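Local coordinates for protein carbohydrate deacetylase Agd3 (Neosartorya fumigata, PDB 6NWZ) that probably removes N-acetyl groups from the exopolysaccharide galactosaminogalactan and is required for Aspergillus fumigatus biofilm formation, at residues I216-D221 / N227-A232; H534-R539 / Q579-L584. One frame throughout, in Å; residues are numbered along the deposited sequence.

Contact 1 (216-221 with 227-232) belongs to the CBM87 region and contact 2 (534-539 with 579-584) to the deacetylase region. They meet directly where helix 224-237 touches the end of helix 520-536. Their centres are 13 Å apart. His231 NE2 of contact 1 lies 2.6 Å from Leu536 O of contact 2, a probable hydrogen bond onto the end of helix 520-536. Asn227 OD1 packs 3.5 Å from Gly537 CA. Contact 2 carries His534, a ligand of one zinc ion with Asp530. The side chain of Asn227 is about 11 Å from this zinc ion and about 8 Å from the His534 side chain.

Contact 1 of 2, residues I216-D221 / N227-A232; sequences IGFATD and NYLQHA
This is a local loop-to-helix contact, in which the connection after strand 209-214 folds back on helix 224-237, the helix it leads into. It lies in the CBM87 region, probably a carbohydrate-binding module. Its apolar part centres on Phe218 and Leu229. The ring reaches the helix through CZ, which lies 3.8 Å from Leu229 CB, an approach that is oblique to the ring. The edge of the same ring is turned to the helix backbone, with CE2 4.1 Å from Gln230 N. Ile216 adds a looser touch, CG2 to Leu229 CD1 at 4.3 Å. Phe214 meets the Phe218 ring edge-to-face, and Leu145 and Phe147 of strand 144-147 pack on Leu229.

Further along the loop, Thr220 CG2 lies 3.7 Å from Gln230 OE1, where the two side chains cross at about a right angle. The Thr220 hydroxyl itself is paired with Ser42 OG. Asn227 ties the loop to the helix, and its ND2 also bonds to Ser223 O. Its CG stands anti to the carbonyl carbon (chi1 -76°), which brings the amide to the loop. ND2 donates to Thr220 O over 3.0 Å, nearly straight at 168°, with the acceptor in the amide plane.

Contact 2 of 2, residues H534-R539 / Q579-L584; sequences HLLGLR and QEFVRL. With ZN (zinc ion), chain I.
The last turn of helix 520-536 faces the final turns of helix 569-584, and the backbones come closest at Leu535 and Phe581, whose CA atoms are 8.3 Å apart. The contact joins two helices of the deacetylase region; it is apolar, and all four touching residues are buried. Leu536 CD1 meets Leu584 CD1 at 3.9 Å, methyl to methyl, with the two side chains crossing at about a right angle. Each leucine has CG anti to its carbonyl carbon (chi1 -64° for Leu536, -59° for Leu584), and CD1 continues the extended chain, so that the two CD1 methyls meet between the helices. Both Leu535 and Leu536 approach Phe581 obliquely, at its neighbouring CD1 and CE1 atoms. Leu535 CD1 lies 4.4 Å from Phe581 CD1, and Leu536 CD2 is just as far from Phe581 CE1.

A Schellman motif ends the first helix. Leu538, with positive phi, is its C-prime residue, and Arg539 N bonds back to His534 O while Leu538 N bonds to Leu535 O. His534 takes no part in the packing; it binds a zinc ion through NE2 at 2.4 Å. Asp530, one turn earlier, is the other protein ligand.

On the second helix Arg583 grips Glu580 side-on. NH2 reaches OE2 on its syn side at 2.7 Å. NE donates to OE1 from above the carboxylate plane, and the two bonds fix the rotation of the guanidinium. Leu584 CD2 lies 3.6 Å above the guanidinium plane, offset toward its rim, and Arg583 NH2 also bonds to Thr163 O.

Around the contact, Tyr543 of strand 542-546 packs on Leu535, and Phe581 touches Leu589 in a loop. Helix 224-237 lies against Leu536 and Leu584: Tyr228 touches both, while Asn227 touches Leu536.

Contact 1 of 2, residues I216-D221 / N227-A232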
ATOM      1  N   ILE A 216      10.735  12.399 -18.804  1.00 33.87           N
ATOM      2  CA  ILE A 216       9.897  11.225 -19.010  1.00 25.87           C
ATOM      3  C   ILE A 216       8.522  11.529 -18.435  1.00 34.08           C
ATOM      4  O   ILE A 216       8.388  12.303 -17.482  1.00 39.04           O
ATOM      5  CB  ILE A 216      10.526   9.962 -18.366  1.00 29.01           C
ATOM      6  CG1 ILE A 216       9.655   8.731 -18.610  1.00 27.30           C
ATOM      7  CG2 ILE A 216      10.766  10.166 -16.871  1.00 27.45           C
ATOM      8  CD1 ILE A 216      10.277   7.450 -18.117  1.00 30.90           C
ATOM      9  N   GLY A 217       7.490  10.943 -19.040  1.00 27.42           N
ATOM     10  CA  GLY A 217       6.144  11.121 -18.529  1.00 41.27           C
ATOM     11  C   GLY A 217       5.908  10.331 -17.253  1.00 41.39           C
ATOM     12  O   GLY A 217       6.576   9.337 -16.971  1.00 46.65           O
ATOM     13  N   PHE A 218       4.936  10.792 -16.470  1.00 33.85           N
ATOM     14  CA  PHE A 218       4.529  10.133 -15.238  1.00 31.80           C
ATOM     15  C   PHE A 218       3.094   9.627 -15.351  1.00 39.37           C
ATOM     16  O   PHE A 218       2.250  10.252 -16.001  1.00 30.49           O
ATOM     17  CB  PHE A 218       4.658  11.080 -14.044  1.00 25.69           C
ATOM     18  CG  PHE A 218       6.026  11.091 -13.431  1.00 27.36           C
ATOM     19  CD1 PHE A 218       7.106  11.615 -14.115  1.00 31.42           C
ATOM     20  CD2 PHE A 218       6.226  10.582 -12.160  1.00 28.15           C
ATOM     21  CE1 PHE A 218       8.367  11.626 -13.542  1.00 24.82           C
ATOM     22  CE2 PHE A 218       7.481  10.592 -11.582  1.00 25.77           C
ATOM     23  CZ  PHE A 218       8.552  11.114 -12.273  1.00 28.89           C
ATOM     24  N   ALA A 219       2.822   8.483 -14.714  1.00 41.53           N
ATOM     25  CA  ALA A 219       1.495   7.875 -14.737  1.00 37.09           C
ATOM     26  C   ALA A 219       1.396   6.968 -13.513  1.00 39.68           C
ATOM     27  O   ALA A 219       1.514   5.743 -13.594  1.00 41.89           O
ATOM     28  CB  ALA A 219       1.246   7.102 -16.032  1.00 25.58           C
ATOM     29  N   THR A 220       1.200   7.593 -12.351  1.00 38.67           N
ATOM     30  CA  THR A 220       1.118   6.850 -11.098  1.00 34.28           C
ATOM     31  C   THR A 220      -0.100   5.936 -11.035  1.00 34.86           C
ATOM     32  O   THR A 220      -0.162   5.085 -10.142  1.00 53.88           O
ATOM     33  CB  THR A 220       1.102   7.819  -9.916  1.00 31.58           C
ATOM     34  OG1 THR A 220      -0.075   8.639  -9.982  1.00 39.51           O
ATOM     35  CG2 THR A 220       2.342   8.709  -9.941  1.00 22.77           C
ATOM     36  N   ASP A 221      -1.058   6.081 -11.954  1.00 43.71           N
ATOM     37  CA  ASP A 221      -2.254   5.244 -11.913  1.00 44.64           C
ATOM     38  C   ASP A 221      -1.953   3.806 -12.328  1.00 43.63           C
ATOM     39  O   ASP A 221      -2.527   2.865 -11.769  1.00 47.70           O
ATOM     40  CB  ASP A 221      -3.352   5.839 -12.801  1.00 29.85           C
ATOM     41  CG  ASP A 221      -2.811   6.423 -14.097  1.00 58.51           C
ATOM     42  OD1 ASP A 221      -1.756   7.092 -14.063  1.00 69.42           O
ATOM     43  OD2 ASP A 221      -3.445   6.221 -15.154  1.00 67.14           O
ATOM     44  N   ASN A 227       5.644   5.342  -9.760  1.00 24.70           N
ATOM     45  CA  ASN A 227       5.577   5.296  -8.303  1.00 21.46           C
ATOM     46  C   ASN A 227       6.945   5.092  -7.664  1.00 25.29           C
ATOM     47  O   ASN A 227       7.113   5.416  -6.483  1.00 32.13           O
ATOM     48  CB  ASN A 227       4.622   4.190  -7.852  1.00 27.25           C
ATOM     49  CG  ASN A 227       3.168   4.575  -8.025  1.00 37.42           C
ATOM     50  OD1 ASN A 227       2.546   5.111  -7.108  1.00 44.82           O
ATOM     51  ND2 ASN A 227       2.620   4.307  -9.203  1.00 34.56           N
ATOM     52  N   TYR A 228       7.915   4.558  -8.407  1.00 22.37           N
ATOM     53  CA  TYR A 228       9.284   4.463  -7.911  1.00 28.49           C
ATOM     54  C   TYR A 228      10.002   5.801  -8.016  1.00 35.69           C
ATOM     55  O   TYR A 228      10.664   6.238  -7.067  1.00 40.59           O
ATOM     56  CB  TYR A 228      10.049   3.393  -8.689  1.00 27.49           C
ATOM     57  CG  TYR A 228      11.535   3.329  -8.393  1.00 32.92           C
ATOM     58  CD1 TYR A 228      11.996   2.904  -7.156  1.00 33.15           C
ATOM     59  CD2 TYR A 228      12.479   3.667  -9.360  1.00 28.55           C
ATOM     60  CE1 TYR A 228      13.348   2.829  -6.880  1.00 29.09           C
ATOM     61  CE2 TYR A 228      13.840   3.594  -9.092  1.00 22.79           C
ATOM     62  CZ  TYR A 228      14.267   3.172  -7.846  1.00 35.56           C
ATOM     63  OH  TYR A 228      15.613   3.087  -7.548  1.00 35.84           O
ATOM     64  N   LEU A 229       9.880   6.461  -9.169  1.00 35.28           N
ATOM     65  CA  LEU A 229      10.612   7.699  -9.399  1.00 29.62           C
ATOM     66  C   LEU A 229      10.144   8.814  -8.477  1.00 30.51           C
ATOM     67  O   LEU A 229      10.948   9.667  -8.084  1.00 36.67           O
ATOM     68  CB  LEU A 229      10.465   8.127 -10.859  1.00 22.89           C
ATOM     69  CG  LEU A 229      10.994   7.168 -11.928  1.00 19.71           C
ATOM     70  CD1 LEU A 229      10.744   7.739 -13.311  1.00 23.82           C
ATOM     71  CD2 LEU A 229      12.478   6.884 -11.731  1.00 21.20           C
ATOM     72  N   GLN A 230       8.859   8.823  -8.113  1.00 35.35           N
ATOM     73  CA  GLN A 230       8.299   9.983  -7.426  1.00 32.78           C
ATOM     74  C   GLN A 230       8.961  10.220  -6.076  1.00 39.61           C
ATOM     75  O   GLN A 230       8.966  11.352  -5.579  1.00 37.30           O
ATOM     76  CB  GLN A 230       6.793   9.814  -7.256  1.00 28.58           C
ATOM     77  CG  GLN A 230       6.400   8.634  -6.397  1.00 32.69           C
ATOM     78  CD  GLN A 230       4.900   8.485  -6.282  1.00 44.83           C
ATOM     79  OE1 GLN A 230       4.142   9.349  -6.730  1.00 48.53           O
ATOM     80  NE2 GLN A 230       4.459   7.382  -5.684  1.00 31.03           N
ATOM     81  N   HIS A 231       9.536   9.176  -5.474  1.00 35.23           N
ATOM     82  CA  HIS A 231      10.197   9.337  -4.186  1.00 29.97           C
ATOM     83  C   HIS A 231      11.473  10.160  -4.293  1.00 33.13           C
ATOM     84  O   HIS A 231      11.935  10.710  -3.286  1.00 27.17           O
ATOM     85  CB  HIS A 231      10.488   7.964  -3.583  1.00 18.82           C
ATOM     86  CG  HIS A 231       9.260   7.139  -3.369  1.00 32.69           C
ATOM     87  ND1 HIS A 231       8.346   7.412  -2.373  1.00 28.09           N
ATOM     88  CD2 HIS A 231       8.783   6.058  -4.030  1.00 35.26           C
ATOM     89  CE1 HIS A 231       7.365   6.529  -2.425  1.00 33.70           C
ATOM     90  NE2 HIS A 231       7.606   5.696  -3.422  1.00 33.64           N
ATOM     91  N   ALA A 232      12.048  10.268  -5.488  1.00 38.03           N
ATOM     92  CA  ALA A 232      13.214  11.122  -5.660  1.00 34.49           C
ATOM     93  C   ALA A 232      12.828  12.595  -5.599  1.00 38.83           C
ATOM     94  O   ALA A 232      13.405  13.365  -4.824  1.00 38.45           O
ATOM     95  CB  ALA A 232      13.914  10.792  -6.977  1.00 21.33           C
TER

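Contact 2 of 2, residues H534-R539 / Q579-L584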
ATOM      1  N   HIS A 534       1.665  -0.861  -5.881  1.00 28.33           N
ATOM      2  CA  HIS A 534       0.954  -0.662  -4.622  1.00 24.76           C
ATOM      3  C   HIS A 534       1.906  -0.237  -3.512  1.00 31.45           C
ATOM      4  O   HIS A 534       1.663   0.757  -2.817  1.00 36.97           O
ATOM      5  CB  HIS A 534       0.221  -1.945  -4.226  1.00 26.53           C
ATOM      6  CG  HIS A 534      -0.780  -2.408  -5.236  1.00 30.36           C
ATOM      7  ND1 HIS A 534      -1.512  -1.537  -6.013  1.00 37.17           N
ATOM      8  CD2 HIS A 534      -1.171  -3.652  -5.597  1.00 33.27           C
ATOM      9  CE1 HIS A 534      -2.313  -2.224  -6.807  1.00 33.68           C
ATOM     10  NE2 HIS A 534      -2.125  -3.510  -6.575  1.00 37.76           N
ATOM     11  N   LEU A 535       3.001  -0.985  -3.335  1.00 22.62           N
ATOM     12  CA  LEU A 535       3.897  -0.748  -2.209  1.00 27.92           C
ATOM     13  C   LEU A 535       4.661   0.561  -2.370  1.00 31.86           C
ATOM     14  O   LEU A 535       4.797   1.329  -1.409  1.00 25.36           O
ATOM     15  CB  LEU A 535       4.862  -1.924  -2.052  1.00 33.34           C
ATOM     16  CG  LEU A 535       4.228  -3.269  -1.686  1.00 33.68           C
ATOM     17  CD1 LEU A 535       5.289  -4.306  -1.339  1.00 23.73           C
ATOM     18  CD2 LEU A 535       3.242  -3.103  -0.542  1.00 21.11           C
ATOM     19  N   LEU A 536       5.176   0.833  -3.570  1.00 26.29           N
ATOM     20  CA  LEU A 536       5.849   2.104  -3.803  1.00 31.99           C
ATOM     21  C   LEU A 536       4.874   3.278  -3.844  1.00 31.82           C
ATOM     22  O   LEU A 536       5.313   4.431  -3.771  1.00 26.37           O
ATOM     23  CB  LEU A 536       6.668   2.031  -5.096  1.00 28.94           C
ATOM     24  CG  LEU A 536       7.809   1.007  -5.046  1.00 23.28           C
ATOM     25  CD1 LEU A 536       8.592   0.955  -6.347  1.00 18.93           C
ATOM     26  CD2 LEU A 536       8.730   1.332  -3.887  1.00 24.97           C
ATOM     27  N   GLY A 537       3.576   3.016  -3.954  1.00 31.71           N
ATOM     28  CA  GLY A 537       2.558   4.028  -3.784  1.00 22.14           C
ATOM     29  C   GLY A 537       2.109   4.209  -2.351  1.00 31.27           C
ATOM     30  O   GLY A 537       1.161   4.961  -2.097  1.00 34.93           O
ATOM     31  N   LEU A 538       2.763   3.525  -1.409  1.00 28.21           N
ATOM     32  CA  LEU A 538       2.479   3.634   0.024  1.00 37.03           C
ATOM     33  C   LEU A 538       1.056   3.193   0.362  1.00 33.61           C
ATOM     34  O   LEU A 538       0.472   3.643   1.351  1.00 47.05           O
ATOM     35  CB  LEU A 538       2.745   5.051   0.544  1.00 32.41           C
ATOM     36  CG  LEU A 538       4.150   5.602   0.290  1.00 29.23           C
ATOM     37  CD1 LEU A 538       4.380   6.884   1.085  1.00 30.48           C
ATOM     38  CD2 LEU A 538       5.214   4.558   0.605  1.00 22.02           C
ATOM     39  N   ARG A 539       0.493   2.303  -0.449  1.00 28.28           N
ATOM     40  CA  ARG A 539      -0.802   1.710  -0.148  1.00 32.35           C
ATOM     41  C   ARG A 539      -0.623   0.653   0.938  1.00 36.39           C
ATOM     42  O   ARG A 539       0.057  -0.357   0.724  1.00 35.03           O
ATOM     43  CB  ARG A 539      -1.413   1.108  -1.411  1.00 34.82           C
ATOM     44  CG  ARG A 539      -1.605   2.117  -2.541  1.00 31.86           C
ATOM     45  CD  ARG A 539      -2.776   3.047  -2.268  1.00 29.16           C
ATOM     46  NE  ARG A 539      -4.046   2.342  -2.405  1.00 52.72           N
ATOM     47  CZ  ARG A 539      -4.815   2.387  -3.489  1.00 52.63           C
ATOM     48  NH1 ARG A 539      -4.455   3.124  -4.535  1.00 30.61           N
ATOM     49  NH2 ARG A 539      -5.949   1.699  -3.522  1.00 45.08           N
ATOM     50  N   GLN A 579      12.061  -9.586  -2.762  1.00 25.96           N
ATOM     51  CA  GLN A 579      13.361  -9.404  -3.397  1.00 22.77           C
ATOM     52  C   GLN A 579      13.366  -8.196  -4.328  1.00 22.77           C
ATOM     53  O   GLN A 579      14.366  -7.472  -4.405  1.00 44.06           O
ATOM     54  CB  GLN A 579      13.759 -10.672  -4.149  1.00 19.00           C
ATOM     55  CG  GLN A 579      14.006 -11.859  -3.229  1.00 24.94           C
ATOM     56  CD  GLN A 579      14.472 -13.090  -3.974  1.00 28.39           C
ATOM     57  OE1 GLN A 579      15.208 -12.997  -4.956  1.00 45.96           O
ATOM     58  NE2 GLN A 579      14.040 -14.257  -3.511  1.00 28.95           N
ATOM     59  N   GLU A 580      12.264  -7.955  -5.037  1.00 30.42           N
ATOM     60  CA  GLU A 580      12.212  -6.793  -5.916  1.00 25.00           C
ATOM     61  C   GLU A 580      12.155  -5.500  -5.115  1.00 37.84           C
ATOM     62  O   GLU A 580      12.825  -4.518  -5.460  1.00 36.78           O
ATOM     63  CB  GLU A 580      11.011  -6.892  -6.852  1.00 18.47           C
ATOM     64  CG  GLU A 580      10.955  -5.767  -7.870  1.00 25.69           C
ATOM     65  CD  GLU A 580      12.072  -5.843  -8.897  1.00 34.37           C
ATOM     66  OE1 GLU A 580      12.770  -6.878  -8.971  1.00 50.23           O
ATOM     67  OE2 GLU A 580      12.246  -4.860  -9.641  1.00 41.01           O
ATOM     68  N   PHE A 581      11.351  -5.476  -4.053  1.00 35.12           N
ATOM     69  CA  PHE A 581      11.297  -4.302  -3.188  1.00 22.03           C
ATOM     70  C   PHE A 581      12.679  -3.960  -2.645  1.00 33.83           C
ATOM     71  O   PHE A 581      13.088  -2.792  -2.648  1.00 36.33           O
ATOM     72  CB  PHE A 581      10.304  -4.558  -2.053  1.00 26.27           C
ATOM     73  CG  PHE A 581      10.147  -3.413  -1.095  1.00 28.29           C
ATOM     74  CD1 PHE A 581       9.214  -2.416  -1.333  1.00 23.68           C
ATOM     75  CD2 PHE A 581      10.909  -3.352   0.065  1.00 33.86           C
ATOM     76  CE1 PHE A 581       9.058  -1.365  -0.442  1.00 21.25           C
ATOM     77  CE2 PHE A 581      10.760  -2.305   0.957  1.00 28.32           C
ATOM     78  CZ  PHE A 581       9.830  -1.311   0.702  1.00 30.21           C
ATOM     79  N   VAL A 582      13.425  -4.973  -2.197  1.00 25.47           N
ATOM     80  CA  VAL A 582      14.750  -4.730  -1.636  1.00 24.69           C
ATOM     81  C   VAL A 582      15.736  -4.320  -2.728  1.00 27.14           C
ATOM     82  O   VAL A 582      16.694  -3.584  -2.466  1.00 31.57           O
ATOM     83  CB  VAL A 582      15.221  -5.973  -0.854  1.00 18.89           C
ATOM     84  CG1 VAL A 582      16.688  -5.873  -0.518  1.00 25.06           C
ATOM     85  CG2 VAL A 582      14.408  -6.122   0.427  1.00 18.91           C
ATOM     86  N   ARG A 583      15.505  -4.751  -3.970  1.00 18.60           N
ATOM     87  CA  ARG A 583      16.381  -4.347  -5.065  1.00 18.83           C
ATOM     88  C   ARG A 583      16.252  -2.860  -5.384  1.00 33.82           C
ATOM     89  O   ARG A 583      17.217  -2.242  -5.851  1.00 31.54           O
ATOM     90  CB  ARG A 583      16.077  -5.173  -6.309  1.00 18.86           C
ATOM     91  CG  ARG A 583      16.961  -4.835  -7.482  1.00 19.24           C
ATOM     92  CD  ARG A 583      16.563  -5.624  -8.706  1.00 22.00           C
ATOM     93  NE  ARG A 583      15.384  -5.080  -9.373  1.00 20.56           N
ATOM     94  CZ  ARG A 583      15.431  -4.145 -10.318  1.00 30.63           C
ATOM     95  NH1 ARG A 583      16.600  -3.640 -10.698  1.00 31.89           N
ATOM     96  NH2 ARG A 583      14.313  -3.714 -10.883  1.00 22.89           N
ATOM     97  N   LEU A 584      15.081  -2.269  -5.137  1.00 26.15           N
ATOM     98  CA  LEU A 584      14.804  -0.880  -5.490  1.00 30.25           C
ATOM     99  C   LEU A 584      15.067   0.107  -4.356  1.00 38.00           C
ATOM    100  O   LEU A 584      15.620   1.183  -4.603  1.00 43.46           O
ATOM    101  CB  LEU A 584      13.351  -0.738  -5.953  1.00 23.72           C
ATOM    102  CG  LEU A 584      12.946  -1.592  -7.156  1.00 24.77           C
ATOM    103  CD1 LEU A 584      11.467  -1.434  -7.433  1.00 18.40           C
ATOM    104  CD2 LEU A 584      13.767  -1.229  -8.385  1.00 22.78           C
TER
HETATM  105 ZN    ZN I 910      -2.919  -5.596  -7.429  1.00 85.25          ZN